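PDB 4GDI: neuraminidase from Influenza A virus, which is a neuraminidase-like member of glycosyl hydrolase family 34, predicted to remove terminal sialic acid from glycoconjugates, although its putative active site has diverged. Local coordinates for residues V115-D120 / F124-Y129; F270-K275 / Q335-W340. All blocks are in the same frame, centred on the assembly; numbering follows the deposited sequence.

Contact 1: V115-D120 / F124-Y129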
loop_
_atom_site.group_PDB
_atom_site.type_symbol
_atom_site.label_atom_id
_atom_site.label_comp_id
_atom_site.label_asym_id
_atom_site.label_seq_id
_atom_site.Cartn_x
_atom_site.Cartn_y
_atom_site.Cartn_z
ATOM N N VAL A 115 19.518 8.194 16.038
ATOM C CA VAL A 115 19.510 9.528 15.430
ATOM C C VAL A 115 20.195 10.531 16.340
ATOM O O VAL A 115 20.170 10.397 17.574
ATOM C CB VAL A 115 18.085 10.051 15.153
ATOM C CG1 VAL A 115 17.424 9.291 14.003
ATOM C CG2 VAL A 115 17.243 9.976 16.407
ATOM N N ALA A 116 20.772 11.564 15.730
ATOM C CA ALA A 116 21.380 12.641 16.492
ATOM C C ALA A 116 20.585 13.916 16.269
ATOM O O ALA A 116 20.164 14.195 15.146
ATOM C CB ALA A 116 22.825 12.824 16.085
ATOM N N ASN A 117 20.336 14.656 17.352
ATOM C CA ASN A 117 19.624 15.934 17.278
ATOM C C ASN A 117 20.294 16.983 18.165
ATOM O O ASN A 117 21.063 16.651 19.071
ATOM C CB ASN A 117 18.167 15.785 17.722
ATOM C CG ASN A 117 17.307 15.064 16.697
ATOM O OD1 ASN A 117 16.827 15.659 15.729
ATOM N ND2 ASN A 117 17.104 13.779 16.915
ATOM N N GLY A 118 19.984 18.250 17.905
ATOM C CA GLY A 118 20.507 19.346 18.703
ATOM C C GLY A 118 21.831 19.836 18.152
ATOM O O GLY A 118 22.436 19.202 17.292
ATOM N N ARG A 119 22.282 20.980 18.646
ATOM C CA ARG A 119 23.465 21.613 18.092
ATOM C C ARG A 119 24.562 21.675 19.142
ATOM O O ARG A 119 24.297 21.918 20.323
ATOM C CB ARG A 119 23.128 23.017 17.575
ATOM C CG ARG A 119 21.949 23.056 16.595
ATOM C CD ARG A 119 21.491 24.493 16.331
ATOM N NE ARG A 119 20.039 24.607 16.152
ATOM C CZ ARG A 119 19.409 24.610 14.977
ATOM N NH1 ARG A 119 20.084 24.504 13.838
ATOM N NH2 ARG A 119 18.086 24.722 14.939
ATOM N N ASP A 120 25.794 21.435 18.701
ATOM C CA ASP A 120 26.961 21.610 19.547
ATOM C C ASP A 120 26.766 20.925 20.891
ATOM O O ASP A 120 26.576 19.716 20.957
ATOM C CB ASP A 120 27.231 23.109 19.740
ATOM C CG ASP A 120 26.990 23.916 18.475
ATOM O OD1 ASP A 120 27.463 23.496 17.396
ATOM O OD2 ASP A 120 26.310 24.966 18.561
ATOM N N PHE A 124 22.370 15.344 21.258
ATOM C CA PHE A 124 22.181 14.080 21.946
ATOM C C PHE A 124 21.763 13.002 20.951
ATOM O O PHE A 124 21.239 13.288 19.880
ATOM C CB PHE A 124 21.128 14.217 23.059
ATOM C CG PHE A 124 19.737 14.439 22.542
ATOM C CD1 PHE A 124 19.345 15.683 22.090
ATOM C CD2 PHE A 124 18.820 13.397 22.505
ATOM C CE1 PHE A 124 18.070 15.883 21.600
ATOM C CE2 PHE A 124 17.553 13.593 22.013
ATOM C CZ PHE A 124 17.175 14.838 21.564
ATOM N N ILE A 125 22.009 11.753 21.318
ATOM C CA ILE A 125 21.583 10.634 20.510
ATOM C C ILE A 125 20.472 9.891 21.237
ATOM O O ILE A 125 20.505 9.766 22.473
ATOM C CB ILE A 125 22.791 9.708 20.177
ATOM C CG1 ILE A 125 23.598 10.334 19.037
ATOM C CG2 ILE A 125 22.319 8.298 19.797
ATOM C CD1 ILE A 125 24.966 9.679 18.784
ATOM N N MET A 126 19.462 9.450 20.487
ATOM C CA MET A 126 18.493 8.510 21.032
ATOM C C MET A 126 18.426 7.259 20.166
ATOM O O MET A 126 18.685 7.288 18.951
ATOM C CB MET A 126 17.104 9.138 21.230
ATOM C CG MET A 126 16.474 9.752 20.019
ATOM S SD MET A 126 14.856 10.530 20.366
ATOM C CE MET A 126 14.796 11.594 18.931
ATOM N N ILE A 127 18.105 6.154 20.826
ATOM C CA ILE A 127 18.091 4.847 20.205
ATOM C C ILE A 127 16.701 4.282 20.365
ATOM O O ILE A 127 16.103 4.354 21.446
ATOM C CB ILE A 127 19.107 3.909 20.880
ATOM C CG1 ILE A 127 20.469 4.607 20.948
ATOM C CG2 ILE A 127 19.183 2.577 20.141
ATOM C CD1 ILE A 127 21.546 3.796 21.627
ATOM N N LYS A 128 16.186 3.735 19.274
ATOM C CA LYS A 128 14.892 3.067 19.266
ATOM C C LYS A 128 15.095 1.602 18.892
ATOM O O LYS A 128 15.838 1.288 17.950
ATOM C CB LYS A 128 13.988 3.767 18.251
ATOM C CG LYS A 128 12.505 3.516 18.402
ATOM C CD LYS A 128 11.745 4.454 17.469
ATOM C CE LYS A 128 10.290 4.036 17.272
ATOM N NZ LYS A 128 9.670 4.709 16.090
ATOM N N TYR A 129 14.467 0.703 19.641
ATOM C CA TYR A 129 14.474 -0.711 19.287
ATOM C C TYR A 129 13.012 -1.096 19.081
ATOM O O TYR A 129 12.206 -0.982 19.993
ATOM C CB TYR A 129 15.120 -1.546 20.395
ATOM C CG TYR A 129 15.331 -2.983 20.019
ATOM C CD1 TYR A 129 16.294 -3.337 19.091
ATOM C CD2 TYR A 129 14.568 -3.994 20.589
ATOM C CE1 TYR A 129 16.496 -4.648 18.741
ATOM C CE2 TYR A 129 14.765 -5.313 20.246
ATOM C CZ TYR A 129 15.724 -5.634 19.322
ATOM O OH TYR A 129 15.920 -6.944 18.963
HETATM O O HOH W 1 18.551 12.489 19.092
#
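Val115 with Met126 and Asn117 with Phe124 are antiparallel hydrogen-bonded pairs. Each pair has two backbone bonds. The shortest runs from Phe124 N to Asn117 O at 2.9 Å. Ala116 and Ile125 form the non-hydrogen-bonded pair between them. There the backbone adds CA-H...O contacts, such as Ile125 CA to Val115 O at 3.3 Å.

Side chains pack on both faces of the sheet. On one, Val115 CG2 meets Met126 CG at 3.7 Å, and the extended Met126 chain brings CE into van der Waals touch with Asn117 ND2 at 3.8 Å. On the same face Asn117 CB lies 3.9 Å from Phe124 CE1. On the other, Ala116 CB rests on Ile125 CG1.

One water joins the polar groups. It donates to Val115 O and Phe124 O and accepts from Asn117 ND2, 2.9 Å away. It sits over one face of the Phe124 ring, toward the rim. Asn117 ND2 also binds Pro98 O, so two partners fix the amide.

Trp371 and Ile369 of the second subunit pack on Asn117 and Phe124. The hairpin supplies the two middle strands, 111-117 and 124-129, of a four-stranded antiparallel blade of the neuraminidase beta-propeller. Strands 101-106 and 132-138 flank it.

Contact 2: F270-K275 / Q335-W340. With NO3 (nitrate ion), chain V.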
loop_
_atom_site.group_PDB
_atom_site.type_symbol
_atom_site.label_atom_id
_atom_site.label_comp_id
_atom_site.label_asym_id
_atom_site.label_seq_id
_atom_site.Cartn_x
_atom_site.Cartn_y
_atom_site.Cartn_z
ATOM N N PHE A 270 34.215 3.686 0.757
ATOM C CA PHE A 270 34.491 2.354 1.285
ATOM C C PHE A 270 35.685 1.668 0.622
ATOM O O PHE A 270 36.016 1.953 -0.532
ATOM C CB PHE A 270 33.253 1.467 1.102
ATOM C CG PHE A 270 32.934 1.138 -0.342
ATOM C CD1 PHE A 270 33.503 0.043 -0.955
ATOM C CD2 PHE A 270 32.045 1.918 -1.074
ATOM C CE1 PHE A 270 33.199 -0.275 -2.277
ATOM C CE2 PHE A 270 31.733 1.606 -2.397
ATOM C CZ PHE A 270 32.318 0.516 -3.001
ATOM N N ILE A 271 36.303 0.765 1.381
ATOM C CA ILE A 271 37.330 -0.172 0.899
ATOM C C ILE A 271 36.943 -1.557 1.415
ATOM O O ILE A 271 36.757 -1.734 2.617
ATOM C CB ILE A 271 38.733 0.200 1.445
ATOM C CG1 ILE A 271 39.206 1.532 0.845
ATOM C CG2 ILE A 271 39.749 -0.924 1.190
ATOM C CD1 ILE A 271 40.602 1.935 1.253
ATOM N N LEU A 272 36.780 -2.529 0.524
ATOM C CA LEU A 272 36.558 -3.903 0.962
ATOM C C LEU A 272 37.870 -4.478 1.467
ATOM O O LEU A 272 38.764 -4.800 0.688
ATOM C CB LEU A 272 35.996 -4.767 -0.161
ATOM C CG LEU A 272 35.501 -6.163 0.230
ATOM C CD1 LEU A 272 34.369 -6.076 1.227
ATOM C CD2 LEU A 272 35.040 -6.938 -1.003
ATOM N N ASP A 273 37.948 -4.623 2.783
ATOM C CA ASP A 273 39.188 -4.921 3.485
ATOM C C ASP A 273 39.326 -6.435 3.674
ATOM O O ASP A 273 39.214 -6.952 4.782
ATOM C CB ASP A 273 39.182 -4.174 4.820
ATOM C CG ASP A 273 40.438 -4.390 5.632
ATOM O OD1 ASP A 273 41.448 -4.908 5.093
ATOM O OD2 ASP A 273 40.402 -4.026 6.826
ATOM N N GLU A 274 39.564 -7.109 2.550
ATOM C CA GLU A 274 39.751 -8.548 2.485
ATOM C C GLU A 274 41.003 -8.874 1.646
ATOM O O GLU A 274 41.797 -7.999 1.314
ATOM C CB GLU A 274 38.514 -9.184 1.847
ATOM C CG GLU A 274 37.220 -8.839 2.564
ATOM C CD GLU A 274 37.151 -9.478 3.937
ATOM O OE1 GLU A 274 37.671 -10.607 4.060
ATOM O OE2 GLU A 274 36.600 -8.866 4.885
ATOM N N LYS A 275 41.165 -10.142 1.312
ATOM C CA LYS A 275 42.190 -10.569 0.375
ATOM C C LYS A 275 41.522 -11.454 -0.665
ATOM O O LYS A 275 41.137 -12.578 -0.357
ATOM C CB LYS A 275 43.279 -11.365 1.087
ATOM C CG LYS A 275 44.158 -10.546 2.014
ATOM C CD LYS A 275 45.398 -11.340 2.413
ATOM C CE LYS A 275 46.122 -10.672 3.566
ATOM N NZ LYS A 275 46.721 -11.678 4.489
ATOM N N GLN A 335 28.459 -15.269 2.255
ATOM C CA GLN A 335 27.902 -13.975 2.616
ATOM C C GLN A 335 28.160 -12.959 1.496
ATOM O O GLN A 335 29.305 -12.710 1.102
ATOM C CB GLN A 335 28.489 -13.504 3.946
ATOM C CG GLN A 335 28.047 -12.126 4.373
ATOM C CD GLN A 335 26.572 -12.056 4.607
ATOM O OE1 GLN A 335 26.027 -12.815 5.407
ATOM N NE2 GLN A 335 25.902 -11.144 3.907
ATOM N N ARG A 336 27.099 -12.372 0.973
ATOM C CA ARG A 336 27.259 -11.379 -0.087
ATOM C C ARG A 336 27.601 -10.005 0.488
ATOM O O ARG A 336 27.280 -9.689 1.640
ATOM C CB ARG A 336 25.993 -11.290 -0.950
ATOM C CG ARG A 336 25.764 -12.500 -1.861
ATOM C CD ARG A 336 24.773 -12.170 -2.977
ATOM N NE ARG A 336 23.450 -11.797 -2.460
ATOM C CZ ARG A 336 22.651 -10.897 -3.016
ATOM N NH1 ARG A 336 23.027 -10.253 -4.125
ATOM N NH2 ARG A 336 21.473 -10.634 -2.470
ATOM N N ILE A 337 28.221 -9.177 -0.346
ATOM C CA ILE A 337 28.554 -7.804 0.037
ATOM C C ILE A 337 28.088 -6.874 -1.075
ATOM O O ILE A 337 28.217 -7.187 -2.272
ATOM C CB ILE A 337 30.080 -7.629 0.315
ATOM C CG1 ILE A 337 30.391 -6.212 0.810
ATOM C CG2 ILE A 337 30.910 -7.942 -0.911
ATOM C CD1 ILE A 337 29.712 -5.860 2.118
ATOM N N CYS A 338 27.509 -5.744 -0.686
ATOM C CA CYS A 338 27.000 -4.792 -1.665
ATOM C C CYS A 338 27.439 -3.401 -1.254
ATOM O O CYS A 338 27.913 -3.193 -0.136
ATOM C CB CYS A 338 25.463 -4.841 -1.723
ATOM S SG CYS A 338 24.700 -6.451 -2.074
ATOM N N PHE A 339 27.294 -2.435 -2.153
ATOM C CA PHE A 339 27.495 -1.063 -1.739
ATOM C C PHE A 339 26.419 -0.185 -2.335
ATOM O O PHE A 339 25.783 -0.545 -3.330
ATOM C CB PHE A 339 28.907 -0.562 -2.094
ATOM C CG PHE A 339 29.193 -0.490 -3.581
ATOM C CD1 PHE A 339 28.902 0.652 -4.303
ATOM C CD2 PHE A 339 29.795 -1.554 -4.235
ATOM C CE1 PHE A 339 29.178 0.720 -5.664
ATOM C CE2 PHE A 339 30.077 -1.494 -5.595
ATOM C CZ PHE A 339 29.770 -0.350 -6.307
ATOM N N TRP A 340 26.176 0.950 -1.688
ATOM C CA TRP A 340 25.278 1.950 -2.232
ATOM C C TRP A 340 26.142 3.123 -2.704
ATOM O O TRP A 340 27.258 3.334 -2.202
ATOM C CB TRP A 340 24.221 2.384 -1.199
ATOM C CG TRP A 340 24.780 2.764 0.177
ATOM C CD1 TRP A 340 24.813 1.980 1.294
ATOM C CD2 TRP A 340 25.373 4.017 0.555
ATOM N NE1 TRP A 340 25.390 2.658 2.336
ATOM C CE2 TRP A 340 25.742 3.914 1.907
ATOM C CE3 TRP A 340 25.626 5.216 -0.124
ATOM C CZ2 TRP A 340 26.355 4.962 2.596
ATOM C CZ3 TRP A 340 26.231 6.243 0.558
ATOM C CH2 TRP A 340 26.588 6.115 1.898
HETATM N N NO3 V . 19.993 -8.399 -4.865
HETATM O O1 NO3 V . 21.015 -8.074 -3.969
HETATM O O2 NO3 V . 19.269 -7.399 -5.534
HETATM O O3 NO3 V . 19.684 -9.726 -5.119
#
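Phe270 and Phe339 both carry CG between the backbone N and the carbonyl carbon, with chi1 68° and 65°. These torsions bring the two rings together across the contact. They meet obliquely, with centroids 4.7 Å apart and planes at 33°. The CZ and CE2 side of the Phe270 ring does the touching. CZ lies over a face of the Phe339 ring, offset toward the rim, and comes to 3.3 Å from Phe339 CG. In return, Phe339 CB stands over a face of the Phe270 ring, 4.0 Å from its centroid, as a CH-pi contact.

Leu272 and Ile337 extend the apolar contact. Their side chains run past each other in opposite directions, and Leu272 CD1 touches Ile337 CG1 at 4.0 Å. Tyr203 packs on both residues, and Phe323 meets the Phe270 ring.

The polar side chains of 335-340 turn to other partners. Arg336 NH1 and NH2 each reach nitrate O1 at 3.0 Å, at the guanidinium edge. The nitrate, probably from the crystallisation liquor, is also bound by Val133 N of the third subunit. Arg336 NE has a salt bridge to Asp329.

The disulfide of Cys338 and Cys360 links strands 338-346 and 352-362. With 20-25 and 317-324 they form one antiparallel sheet. It joins an N-terminal strand to C-terminal ones, as in the ring closure of a beta-propeller, and loop 270-275 packs against it.

Overall arrangement
Both contacts are buried, but they lie on opposite sides of the chain's centre. Their centres are about 28 Å apart and they do not touch. Contact 2 is nearer the centre, at about 11 Å against 18 Å for contact 1. They hold different elements. Contact 1 joins neighbouring strands of one hairpin, close in sequence, and rests mainly on backbone hydrogen bonds and a bridging water. Contact 2 brings a loop against a strand and its lead-in from a distant part of the chain, through side chains alone. Other subunits approach both: the second packs on contact 1, whereas the third shares the nitrate at the Arg336 end of contact 2.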